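Local coordinates for possible thiamine biosynthesis enzyme (PDB 2X7Q), which is of unknown function but has the fold of a periplasmic binding protein and probably binds a small ligand, perhaps one linked to thiamine biosynthesis, at residues P23-T28 and K256-T261; S161-D166 and N187-Q192; S181-D186 and N247-A252; Y243-S246 and S251-D254. The protein carries 1 engineered substitution. All coordinates share one frame; numbering follows the deposited sequence.

Contact 1. Residues P23-T28 and K256-T261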
loop_
_atom_site.group_PDB
_atom_site.type_symbol
_atom_site.label_atom_id
_atom_site.label_comp_id
_atom_site.label_asym_id
_atom_site.label_seq_id
_atom_site.Cartn_x
_atom_site.Cartn_y
_atom_site.Cartn_z
ATOM N N PRO A 23 9.884 1.619 -0.441
ATOM C CA PRO A 23 10.796 1.987 0.649
ATOM C C PRO A 23 10.133 2.879 1.695
ATOM O O PRO A 23 10.344 4.093 1.701
ATOM C CB PRO A 23 11.910 2.755 -0.069
ATOM C CG PRO A 23 11.263 3.299 -1.292
ATOM C CD PRO A 23 10.259 2.259 -1.713
ATOM N N GLU A 24 9.341 2.273 2.573
ATOM C CA GLU A 24 8.715 2.997 3.674
ATOM C C GLU A 24 8.893 2.229 4.980
ATOM O O GLU A 24 9.537 1.180 5.009
ATOM C CB GLU A 24 7.227 3.230 3.397
ATOM C CG GLU A 24 6.948 4.234 2.294
ATOM C CD GLU A 24 5.471 4.488 2.095
ATOM O OE1 GLU A 24 4.670 3.567 2.338
ATOM O OE2 GLU A 24 5.105 5.606 1.680
ATOM N N HIS A 25 8.317 2.749 6.058
ATOM C CA HIS A 25 8.396 2.087 7.354
ATOM C C HIS A 25 7.788 0.688 7.311
ATOM O O HIS A 25 8.213 -0.201 8.046
ATOM C CB HIS A 25 7.712 2.930 8.435
ATOM C CG HIS A 25 6.452 3.593 7.973
ATOM N ND1 HIS A 25 6.156 4.914 8.267
ATOM C CD2 HIS A 25 5.417 3.135 7.239
ATOM C CE1 HIS A 25 4.993 5.226 7.735
ATOM N NE2 HIS A 25 4.518 4.166 7.103
ATOM N N PHE A 26 6.795 0.494 6.448
ATOM C CA PHE A 26 6.114 -0.795 6.350
ATOM C C PHE A 26 7.024 -1.905 5.831
ATOM O O PHE A 26 6.779 -3.083 6.083
ATOM C CB PHE A 26 4.873 -0.689 5.458
ATOM C CG PHE A 26 3.764 0.122 6.058
ATOM C CD1 PHE A 26 3.451 1.374 5.555
ATOM C CD2 PHE A 26 3.035 -0.367 7.128
ATOM C CE1 PHE A 26 2.430 2.122 6.108
ATOM C CE2 PHE A 26 2.013 0.376 7.688
ATOM C CZ PHE A 26 1.711 1.623 7.177
ATOM N N SER A 27 8.071 -1.527 5.105
ATOM C CA SER A 27 8.968 -2.503 4.495
ATOM C C SER A 27 9.999 -3.023 5.493
ATOM O O SER A 27 10.852 -3.839 5.144
ATOM C CB SER A 27 9.680 -1.893 3.288
ATOM O OG SER A 27 10.594 -0.893 3.688
ATOM N N THR A 28 9.914 -2.551 6.732
ATOM C CA THR A 28 10.869 -2.932 7.770
ATOM C C THR A 28 11.053 -4.448 7.911
ATOM O O THR A 28 12.183 -4.933 7.881
ATOM C CB THR A 28 10.500 -2.310 9.136
ATOM O OG1 THR A 28 10.689 -0.891 9.086
ATOM C CG2 THR A 28 11.371 -2.883 10.235
ATOM N N LYS A 256 8.794 5.775 16.238
ATOM C CA LYS A 256 8.318 5.095 17.436
ATOM C C LYS A 256 6.797 5.136 17.529
ATOM O O LYS A 256 6.161 4.126 17.819
ATOM C CB LYS A 256 8.937 5.716 18.690
ATOM C CG LYS A 256 8.469 5.083 19.987
ATOM C CD LYS A 256 9.107 5.751 21.194
ATOM C CE LYS A 256 8.625 5.116 22.491
ATOM N NZ LYS A 256 9.246 5.757 23.685
ATOM N N GLU A 257 6.222 6.307 17.283
ATOM C CA GLU A 257 4.773 6.467 17.324
ATOM C C GLU A 257 4.095 5.520 16.341
ATOM O O GLU A 257 3.050 4.949 16.640
ATOM C CB GLU A 257 4.382 7.916 17.022
ATOM C CG GLU A 257 2.891 8.192 17.117
ATOM C CD GLU A 257 2.540 9.628 16.776
ATOM O OE1 GLU A 257 3.466 10.459 16.672
ATOM O OE2 GLU A 257 1.337 9.923 16.614
ATOM N N TRP A 258 4.701 5.353 15.170
ATOM C CA TRP A 258 4.153 4.486 14.133
ATOM C C TRP A 258 4.117 3.019 14.557
ATOM O O TRP A 258 3.154 2.311 14.268
ATOM C CB TRP A 258 4.944 4.647 12.834
ATOM C CG TRP A 258 4.636 3.597 11.811
ATOM C CD1 TRP A 258 3.571 3.569 10.959
ATOM C CD2 TRP A 258 5.401 2.417 11.533
ATOM N NE1 TRP A 258 3.628 2.447 10.166
ATOM C CE2 TRP A 258 4.743 1.724 10.501
ATOM C CE3 TRP A 258 6.582 1.883 12.061
ATOM C CZ2 TRP A 258 5.223 0.524 9.983
ATOM C CZ3 TRP A 258 7.055 0.692 11.547
ATOM C CH2 TRP A 258 6.379 0.026 10.518
ATOM N N THR A 259 5.161 2.568 15.246
ATOM C CA THR A 259 5.251 1.170 15.663
ATOM C C THR A 259 4.100 0.771 16.581
ATOM O O THR A 259 3.801 -0.413 16.734
ATOM C CB THR A 259 6.583 0.871 16.385
ATOM O OG1 THR A 259 6.627 1.578 17.632
ATOM C CG2 THR A 259 7.766 1.287 15.525
ATOM N N LYS A 260 3.461 1.763 17.194
ATOM C CA LYS A 260 2.376 1.507 18.136
ATOM C C LYS A 260 1.006 1.544 17.462
ATOM O O LYS A 260 -0.025 1.487 18.132
ATOM C CB LYS A 260 2.421 2.506 19.296
ATOM C CG LYS A 260 3.649 2.373 20.195
ATOM C CD LYS A 260 3.450 3.082 21.532
ATOM C CE LYS A 260 3.424 4.598 21.382
ATOM N NZ LYS A 260 4.768 5.161 21.076
ATOM N N THR A 261 1.000 1.636 16.136
ATOM C CA THR A 261 -0.245 1.659 15.374
ATOM C C THR A 261 -0.291 0.532 14.348
ATOM O O THR A 261 -1.367 0.125 13.910
ATOM C CB THR A 261 -0.433 3.003 14.637
ATOM O OG1 THR A 261 0.566 3.138 13.617
ATOM C CG2 THR A 261 -0.331 4.166 15.609
#

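Contact 2. Residues S161-D166 and N187-Q192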
loop_
_atom_site.group_PDB
_atom_site.type_symbol
_atom_site.label_atom_id
_atom_site.label_comp_id
_atom_site.label_asym_id
_atom_site.label_seq_id
_atom_site.Cartn_x
_atom_site.Cartn_y
_atom_site.Cartn_z
ATOM N N SER A 161 2.423 22.295 -4.578
ATOM C CA SER A 161 1.147 22.602 -5.218
ATOM C C SER A 161 0.162 23.260 -4.258
ATOM O O SER A 161 -0.407 24.306 -4.564
ATOM C CB SER A 161 0.534 21.335 -5.805
ATOM O OG SER A 161 -0.731 21.603 -6.374
ATOM N N VAL A 162 -0.033 22.643 -3.096
ATOM C CA VAL A 162 -0.959 23.173 -2.102
ATOM C C VAL A 162 -0.454 24.488 -1.520
ATOM O O VAL A 162 -1.213 25.243 -0.914
ATOM C CB VAL A 162 -1.220 22.164 -0.967
ATOM C CG1 VAL A 162 -1.990 20.963 -1.493
ATOM C CG2 VAL A 162 0.089 21.732 -0.327
ATOM N N ASN A 163 0.835 24.754 -1.707
ATOM C CA ASN A 163 1.422 26.021 -1.295
ATOM C C ASN A 163 1.427 27.027 -2.441
ATOM O O ASN A 163 1.965 28.126 -2.316
ATOM C CB ASN A 163 2.840 25.813 -0.758
ATOM C CG ASN A 163 2.851 25.316 0.672
ATOM O OD1 ASN A 163 2.207 25.894 1.547
ATOM N ND2 ASN A 163 3.585 24.240 0.919
ATOM N N LEU A 164 0.827 26.632 -3.562
ATOM C CA LEU A 164 0.713 27.496 -4.730
ATOM C C LEU A 164 2.071 28.026 -5.172
ATOM O O LEU A 164 2.215 29.210 -5.478
ATOM C CB LEU A 164 -0.245 28.655 -4.444
ATOM C CG LEU A 164 -1.647 28.257 -3.976
ATOM C CD1 LEU A 164 -2.504 29.497 -3.743
ATOM C CD2 LEU A 164 -2.307 27.328 -4.979
ATOM N N LYS A 165 3.061 27.141 -5.205
ATOM C CA LYS A 165 4.406 27.510 -5.626
ATOM C C LYS A 165 4.491 27.579 -7.147
ATOM O O LYS A 165 3.676 26.980 -7.853
ATOM C CB LYS A 165 5.424 26.500 -5.092
ATOM C CG LYS A 165 5.345 26.272 -3.593
ATOM C CD LYS A 165 5.745 27.511 -2.813
ATOM C CE LYS A 165 7.220 27.826 -3.001
ATOM N NZ LYS A 165 8.083 26.705 -2.536
ATOM N N ASP A 166 5.477 28.317 -7.647
ATOM C CA ASP A 166 5.701 28.422 -9.085
ATOM C C ASP A 166 6.279 27.124 -9.637
ATOM O O ASP A 166 6.988 26.404 -8.934
ATOM C CB ASP A 166 6.644 29.585 -9.396
ATOM C CG ASP A 166 6.039 30.935 -9.060
ATOM O OD1 ASP A 166 4.832 31.130 -9.320
ATOM O OD2 ASP A 166 6.774 31.804 -8.543
ATOM N N ASN A 187 7.484 21.146 10.750
ATOM C CA ASN A 187 8.257 22.271 10.234
ATOM C C ASN A 187 7.351 23.299 9.559
ATOM O O ASN A 187 7.824 24.266 8.963
ATOM C CB ASN A 187 9.368 21.804 9.285
ATOM C CG ASN A 187 8.831 21.151 8.027
ATOM O OD1 ASN A 187 7.631 21.180 7.756
ATOM N ND2 ASN A 187 9.725 20.563 7.246
ATOM N N HIS A 188 6.046 23.064 9.652
ATOM C CA HIS A 188 5.036 24.017 9.204
ATOM C C HIS A 188 5.092 24.330 7.710
ATOM O O HIS A 188 4.687 25.410 7.285
ATOM C CB HIS A 188 5.126 25.310 10.023
ATOM C CG HIS A 188 4.982 25.100 11.498
ATOM N ND1 HIS A 188 3.756 24.974 12.117
ATOM C CD2 HIS A 188 5.910 24.995 12.479
ATOM C CE1 HIS A 188 3.935 24.802 13.414
ATOM N NE2 HIS A 188 5.232 24.812 13.661
ATOM N N GLU A 189 5.587 23.384 6.917
ATOM C CA GLU A 189 5.576 23.539 5.466
ATOM C C GLU A 189 4.169 23.312 4.932
ATOM O O GLU A 189 3.701 24.032 4.047
ATOM C CB GLU A 189 6.559 22.575 4.799
ATOM C CG GLU A 189 6.545 22.639 3.278
ATOM C CD GLU A 189 7.625 21.784 2.643
ATOM O OE1 GLU A 189 8.637 21.505 3.318
ATOM O OE2 GLU A 189 7.472 21.408 1.462
ATOM N N ILE A 190 3.496 22.307 5.482
ATOM C CA ILE A 190 2.106 22.034 5.142
ATOM C C ILE A 190 1.234 22.059 6.394
ATOM O O ILE A 190 1.720 22.310 7.498
ATOM C CB ILE A 190 1.944 20.686 4.418
ATOM C CG1 ILE A 190 2.550 19.555 5.249
ATOM C CG2 ILE A 190 2.582 20.740 3.041
ATOM C CD1 ILE A 190 2.464 18.197 4.584
ATOM N N LYS A 191 -0.056 21.795 6.218
ATOM C CA LYS A 191 -1.017 21.924 7.307
ATOM C C LYS A 191 -2.129 20.886 7.207
ATOM O O LYS A 191 -2.822 20.803 6.194
ATOM C CB LYS A 191 -1.607 23.333 7.307
ATOM C CG LYS A 191 -2.757 23.545 8.267
ATOM C CD LYS A 191 -3.186 25.004 8.252
ATOM C CE LYS A 191 -3.267 25.535 6.829
ATOM N NZ LYS A 191 -3.560 26.990 6.781
ATOM N N GLN A 192 -2.290 20.095 8.264
ATOM C CA GLN A 192 -3.308 19.049 8.287
ATOM C C GLN A 192 -4.694 19.624 8.544
ATOM O O GLN A 192 -4.874 20.468 9.422
ATOM C CB GLN A 192 -2.980 17.998 9.350
ATOM C CG GLN A 192 -4.057 16.939 9.524
ATOM C CD GLN A 192 -3.732 15.951 10.624
ATOM O OE1 GLN A 192 -4.559 15.679 11.493
ATOM N NE2 GLN A 192 -2.524 15.407 10.591
HETATM O O HOH W 1 6.029 23.098 -0.258
#

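Contact 3. Residues S181-D186 and N247-A252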
loop_
_atom_site.group_PDB
_atom_site.type_symbol
_atom_site.label_atom_id
_atom_site.label_comp_id
_atom_site.label_asym_id
_atom_site.label_seq_id
_atom_site.Cartn_x
_atom_site.Cartn_y
_atom_site.Cartn_z
ATOM N N SER A 181 3.924 12.324 6.361
ATOM C CA SER A 181 3.624 13.743 6.210
ATOM C C SER A 181 3.878 14.509 7.503
ATOM O O SER A 181 3.959 15.737 7.502
ATOM C CB SER A 181 2.165 13.931 5.791
ATOM O OG SER A 181 1.855 13.190 4.624
ATOM N N LYS A 182 4.002 13.777 8.605
ATOM C CA LYS A 182 4.138 14.389 9.920
ATOM C C LYS A 182 5.333 15.334 9.988
ATOM O O LYS A 182 5.249 16.403 10.591
ATOM C CB LYS A 182 4.241 13.314 11.003
ATOM C CG LYS A 182 4.158 13.854 12.421
ATOM C CD LYS A 182 4.116 12.728 13.439
ATOM C CE LYS A 182 3.849 13.258 14.836
ATOM N NZ LYS A 182 4.900 14.206 15.289
ATOM N N LYS A 183 6.438 14.936 9.367
ATOM C CA LYS A 183 7.640 15.762 9.337
ATOM C C LYS A 183 7.340 17.169 8.830
ATOM O O LYS A 183 7.875 18.150 9.346
ATOM C CB LYS A 183 8.716 15.121 8.457
ATOM C CG LYS A 183 9.883 16.051 8.143
ATOM C CD LYS A 183 10.840 15.419 7.140
ATOM C CE LYS A 183 11.960 16.372 6.753
ATOM N NZ LYS A 183 12.913 15.761 5.790
ATOM N N TYR A 184 6.480 17.263 7.822
ATOM C CA TYR A 184 6.201 18.542 7.178
ATOM C C TYR A 184 5.086 19.322 7.871
ATOM O O TYR A 184 4.840 20.480 7.544
ATOM C CB TYR A 184 5.901 18.340 5.690
ATOM C CG TYR A 184 7.061 17.728 4.940
ATOM C CD1 TYR A 184 8.095 18.518 4.455
ATOM C CD2 TYR A 184 7.133 16.356 4.733
ATOM C CE1 TYR A 184 9.162 17.959 3.775
ATOM C CE2 TYR A 184 8.194 15.788 4.053
ATOM C CZ TYR A 184 9.205 16.594 3.576
ATOM O OH TYR A 184 10.265 16.036 2.900
ATOM N N TYR A 185 4.419 18.688 8.829
ATOM C CA TYR A 185 3.483 19.400 9.689
ATOM C C TYR A 185 4.268 20.127 10.773
ATOM O O TYR A 185 3.950 21.259 11.137
ATOM C CB TYR A 185 2.493 18.439 10.345
ATOM C CG TYR A 185 1.496 17.804 9.402
ATOM C CD1 TYR A 185 0.895 18.540 8.390
ATOM C CD2 TYR A 185 1.136 16.470 9.547
ATOM C CE1 TYR A 185 -0.025 17.959 7.535
ATOM C CE2 TYR A 185 0.219 15.882 8.699
ATOM C CZ TYR A 185 -0.359 16.630 7.697
ATOM O OH TYR A 185 -1.275 16.045 6.853
ATOM N N ASP A 186 5.302 19.464 11.283
ATOM C CA ASP A 186 6.094 19.994 12.388
ATOM C C ASP A 186 6.969 21.176 11.976
ATOM O O ASP A 186 7.174 22.103 12.760
ATOM C CB ASP A 186 6.946 18.885 13.014
ATOM C CG ASP A 186 6.108 17.837 13.718
ATOM O OD1 ASP A 186 4.931 18.121 14.019
ATOM O OD2 ASP A 186 6.625 16.730 13.974
ATOM N N ASN A 247 17.583 5.284 7.941
ATOM C CA ASN A 247 17.588 4.957 6.517
ATOM C C ASN A 247 16.412 5.558 5.750
ATOM O O ASN A 247 16.467 5.699 4.530
ATOM C CB ASN A 247 17.615 3.439 6.319
ATOM C CG ASN A 247 18.901 2.810 6.817
ATOM O OD1 ASN A 247 19.880 2.701 6.077
ATOM N ND2 ASN A 247 18.905 2.390 8.075
ATOM N N LEU A 248 15.352 5.909 6.470
ATOM C CA LEU A 248 14.161 6.471 5.844
ATOM C C LEU A 248 13.838 7.852 6.410
ATOM O O LEU A 248 14.364 8.241 7.454
ATOM C CB LEU A 248 12.973 5.525 6.019
ATOM C CG LEU A 248 13.204 4.090 5.534
ATOM C CD1 LEU A 248 12.012 3.202 5.861
ATOM C CD2 LEU A 248 13.508 4.061 4.043
ATOM N N ASP A 249 12.977 8.590 5.715
ATOM C CA ASP A 249 12.643 9.952 6.116
ATOM C C ASP A 249 11.653 9.979 7.275
ATOM O O ASP A 249 10.534 10.479 7.140
ATOM C CB ASP A 249 12.082 10.746 4.936
ATOM C CG ASP A 249 11.994 12.232 5.226
ATOM O OD1 ASP A 249 12.986 12.797 5.729
ATOM O OD2 ASP A 249 10.940 12.838 4.948
ATOM N N TYR A 250 12.073 9.441 8.415
ATOM C CA TYR A 250 11.263 9.475 9.624
ATOM C C TYR A 250 12.163 9.733 10.820
ATOM O O TYR A 250 13.239 9.149 10.927
ATOM C CB TYR A 250 10.524 8.152 9.825
ATOM C CG TYR A 250 9.709 7.697 8.635
ATOM C CD1 TYR A 250 8.373 8.057 8.502
ATOM C CD2 TYR A 250 10.271 6.894 7.650
ATOM C CE1 TYR A 250 7.623 7.636 7.419
ATOM C CE2 TYR A 250 9.529 6.468 6.564
ATOM C CZ TYR A 250 8.207 6.843 6.454
ATOM O OH TYR A 250 7.468 6.421 5.375
ATOM N N SER A 251 11.730 10.611 11.716
ATOM C CA SER A 251 12.468 10.834 12.952
ATOM C C SER A 251 12.298 9.626 13.861
ATOM O O SER A 251 11.367 8.840 13.687
ATOM C CB SER A 251 11.985 12.100 13.656
ATOM O OG SER A 251 10.651 11.965 14.099
ATOM N N ALA A 252 13.203 9.476 14.822
ATOM C CA ALA A 252 13.138 8.364 15.760
ATOM C C ALA A 252 11.842 8.406 16.562
ATOM O O ALA A 252 11.244 7.367 16.842
ATOM C CB ALA A 252 14.342 8.383 16.688
HETATM O O HOH W 2 9.782 13.124 2.601
#

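Contact 4. Residues Y243-S246 and S251-D254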
loop_
_atom_site.group_PDB
_atom_site.type_symbol
_atom_site.label_atom_id
_atom_site.label_comp_id
_atom_site.label_asym_id
_atom_site.label_seq_id
_atom_site.Cartn_x
_atom_site.Cartn_y
_atom_site.Cartn_z
ATOM N N TYR A 243 16.567 1.555 12.551
ATOM C CA TYR A 243 16.679 1.319 11.116
ATOM C C TYR A 243 15.853 2.318 10.313
ATOM O O TYR A 243 16.344 2.913 9.357
ATOM C CB TYR A 243 16.233 -0.103 10.773
ATOM C CG TYR A 243 15.973 -0.324 9.294
ATOM C CD1 TYR A 243 17.021 -0.484 8.400
ATOM C CD2 TYR A 243 14.676 -0.369 8.793
ATOM C CE1 TYR A 243 16.789 -0.683 7.049
ATOM C CE2 TYR A 243 14.430 -0.571 7.446
ATOM C CZ TYR A 243 15.492 -0.727 6.580
ATOM O OH TYR A 243 15.263 -0.926 5.242
ATOM N N ILE A 244 14.594 2.490 10.703
ATOM C CA ILE A 244 13.680 3.371 9.984
ATOM C C ILE A 244 14.149 4.820 10.008
ATOM O O ILE A 244 14.121 5.503 8.988
ATOM C CB ILE A 244 12.255 3.305 10.568
ATOM C CG1 ILE A 244 11.691 1.891 10.444
ATOM C CG2 ILE A 244 11.349 4.307 9.878
ATOM C CD1 ILE A 244 10.317 1.729 11.046
ATOM N N SER A 245 14.586 5.282 11.175
ATOM C CA SER A 245 14.971 6.677 11.347
ATOM C C SER A 245 16.338 6.993 10.745
ATOM O O SER A 245 16.648 8.152 10.482
ATOM C CB SER A 245 14.943 7.061 12.829
ATOM O OG SER A 245 15.827 6.253 13.586
ATOM N N SER A 246 17.151 5.966 10.527
ATOM C CA SER A 246 18.505 6.165 10.016
ATOM C C SER A 246 18.609 5.908 8.513
ATOM O O SER A 246 19.604 6.273 7.885
ATOM C CB SER A 246 19.501 5.282 10.772
ATOM O OG SER A 246 19.237 3.909 10.556
ATOM N N SER A 251 11.730 10.611 11.716
ATOM C CA SER A 251 12.468 10.834 12.952
ATOM C C SER A 251 12.298 9.626 13.861
ATOM O O SER A 251 11.367 8.840 13.687
ATOM C CB SER A 251 11.985 12.100 13.656
ATOM O OG SER A 251 10.651 11.965 14.099
ATOM N N ALA A 252 13.203 9.476 14.822
ATOM C CA ALA A 252 13.138 8.364 15.760
ATOM C C ALA A 252 11.842 8.406 16.562
ATOM O O ALA A 252 11.244 7.367 16.842
ATOM C CB ALA A 252 14.342 8.383 16.688
ATOM N N GLU A 253 11.412 9.610 16.928
ATOM C CA GLU A 253 10.172 9.777 17.678
ATOM C C GLU A 253 8.949 9.411 16.840
ATOM O O GLU A 253 8.073 8.678 17.302
ATOM C CB GLU A 253 10.038 11.205 18.213
ATOM C CG GLU A 253 10.988 11.541 19.351
ATOM C CD GLU A 253 12.215 12.308 18.888
ATOM O OE1 GLU A 253 12.160 12.925 17.802
ATOM O OE2 GLU A 253 13.235 12.290 19.611
ATOM N N ASP A 254 8.891 9.922 15.614
ATOM C CA ASP A 254 7.772 9.631 14.724
ATOM C C ASP A 254 7.753 8.158 14.328
ATOM O O ASP A 254 6.690 7.564 14.174
ATOM C CB ASP A 254 7.821 10.520 13.478
ATOM C CG ASP A 254 7.520 11.971 13.786
ATOM O OD1 ASP A 254 7.160 12.267 14.941
ATOM O OD2 ASP A 254 7.637 12.812 12.872
#

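Contact 1. Residues P23-T28 and K256-T261
His25, Phe26 and Trp258 form a buried aromatic cluster in a protein with the periplasmic binding protein fold, joining the loop after strand 17-21 to helix 252-259. The His25 ring lies face to face on the five-membered ring of Trp258, the planes 16° apart and the centroids separated by 3.8 Å. His25 CB sits over the six-membered ring, 3.6 Å from its centroid and almost on its normal, a CH-pi contact; chi1 of 39°, with CG between the backbone N and the carbonyl carbon, then lays the imidazole on the five-membered ring. One residue thus covers both halves of the indole on a single face. The Trp258 edge points at the Phe26 face in a T-shaped pair, planes at 83°, and Phe26 CE2 approaches Trp258 NE1 to 3.6 Å. Trp258 reaches both rings because CG stands anti to the backbone N, carrying the indole off its helix toward the loop. No hydrogen bond crosses; the contact rests on ring packing, extended by Phe179, edge-to-face with Trp258, and Trp203 against Phe26. His25 O accepts from Thr28 N and Thr28 OG1, the latter at 2.8 Å, while Trp258 CH2 lies 3.1 Å from that same His25 O.

Contact 2. Residues S161-D166 and N187-Q192
Asn163 and Glu189 make the polar part of this contact, through one direct bond and one water. Asn163 ND2 donates to Glu189 O at 3.1 Å with an N-H...O angle of 154°. The acceptor lies near the amide plane, yet the donor stands 40° above the carbonyl plane, so the bond is not directed at a lone pair. The water accepts from Asn163 ND2 at 2.9 Å and donates to Glu189 OE2 at 2.8 Å. Glu189 CG is anti to its own N (chi1 177°) and the chain runs on extended, which brings the carboxylate to that water and to Arg159, its salt-bridge partner. Asn163 OD1 accepts from Ser107 N, fixing which way the amide is turned.

Two chain turns present these groups. Helix 155-162 ends in a Schellman motif with Leu164 at positive phi, and helix 178-186 ends in another at His188, just before strand 190-197, an outermost strand of one of the two mixed sheets of this binding-protein fold. Asn187 OD1 accepts from Glu189 N at 3.1 Å, an Asx turn.

The apolar component is slight: Val162 CG2 meets Ile190 CG2 at 4.3 Å.

Contact 3. Residues S181-D186 and N247-A252
Lys183 and Asp249 cross at about a right angle, the lysine chain passing the carboxylate before its ammonium group turns the contact into a salt bridge. Lys183 CG is anti to the backbone N (chi1 168°), and every later torsion is also near 180°, making a straight rod that leaves helix 178-186. Lys183 CD packs 3.4 Å from Asp249 OD2, and Lys183 NZ binds Asp249 OD1 at 3.0 Å through the syn lone pair of that oxygen. Asp249 OD2 is more distant from Lys183 NZ, at 3.6 Å, so the grip is not bidentate.

Tyr184 approaches the carboxylate also at about a right angle, its ring plane 50° from that of the carboxylate. Tyr184 OH and Asp249 OD2 are too far apart for a direct bond at 3.9 Å; a water fills the step, donating to Asp249 OD2 at 2.6 Å and pairing with Tyr184 OH at 3.0 Å, in the ring plane.

In this periplasmic binding protein fold the surface salt bridge ties helix 178-186, which follows strand 173-177 of one mixed sheet, to the loop joining helices 237-247 and 252-259. Asp249 is the centre of an inverse gamma turn in that loop, and its CB points toward helix 178-186. Tyr250 CB points the other way, with its hydroxyl bonded to Thr180 and its ring against His25.

Each carboxylate oxygen thus has its own partner, ammonium for one and water for the other. Because Lys183 and Asp249 are both exposed, solvent would probably screen the charge pair and weaken its electrostatic contribution.

Contact 4. Residues Y243-S246 and S251-D254
This is a close backbone-to-side-chain packing contact at the surface, where a short loop joins the consecutive helices 237-247 and 252-259. Ser245, near the end of the first helix, lies against the start of the second, and the evidence is the short spacing of the two chains: the CA atoms of Ser245 and Ala252 are 5.1 Å apart. Ser245 is the side chain directed at the other segment, and it meets backbone there, consistent with the close spacing.

Ser245 CB does the touching. It rests 3.6 Å from Ala252 N and 3.8 Å from Ser251 C, over the peptide link that leads into helix 252-259. The hydroxyl takes less part: Ser245 OG comes to 4.0 Å from Ala252 CB, a contact with a methyl group. With chi1 at 59°, OG sits between the backbone N and carbonyl carbon, and it is hydrogen-bonded back within its own helix to Ile241 O and Glu242 O.

On the other side, Ser251 is the N-cap of helix 252-259. Its OG accepts from Asp254 N at 3.1 Å with an N-H...O angle of 159°, and its CB points away from Ser245, leaving its carbonyl carbon to face the first helix. Ile244, the neighbour of Ser245, turns to the interior, where it packs on Ala255 and Trp258 of the second helix.

No hydrogen bond joins the two segments. The hydroxyls of Ser245 and Ser251 are each hydrogen-bonded within their own helix, one bonding back to carbonyls and the other capping an N-H, so the attraction across the junction is van der Waals in kind.

In the fold
From the N terminus, the loop after strand 17-21 waits for helix 252-259, and contact 1 closes a span of 227 residues within which the other three contacts are nested. Inside it, contact 2 closes a short loop between the end of helix 155-162 and the start of strand 190-197. Contact 3 opens inside that loop, on helix 178-186, and closes beyond it at residues 247-252, so contacts 2 and 3 cross. Contact 4 is the most local, joining neighbouring helices, and shares Ser251 and Ala252 with contact 3. Contacts 1, 3 and 4 touch one another, meeting around Ile244 and Tyr250; contact 2 reaches this group through helix 178-186, where Ile190 N approaches Tyr184 O.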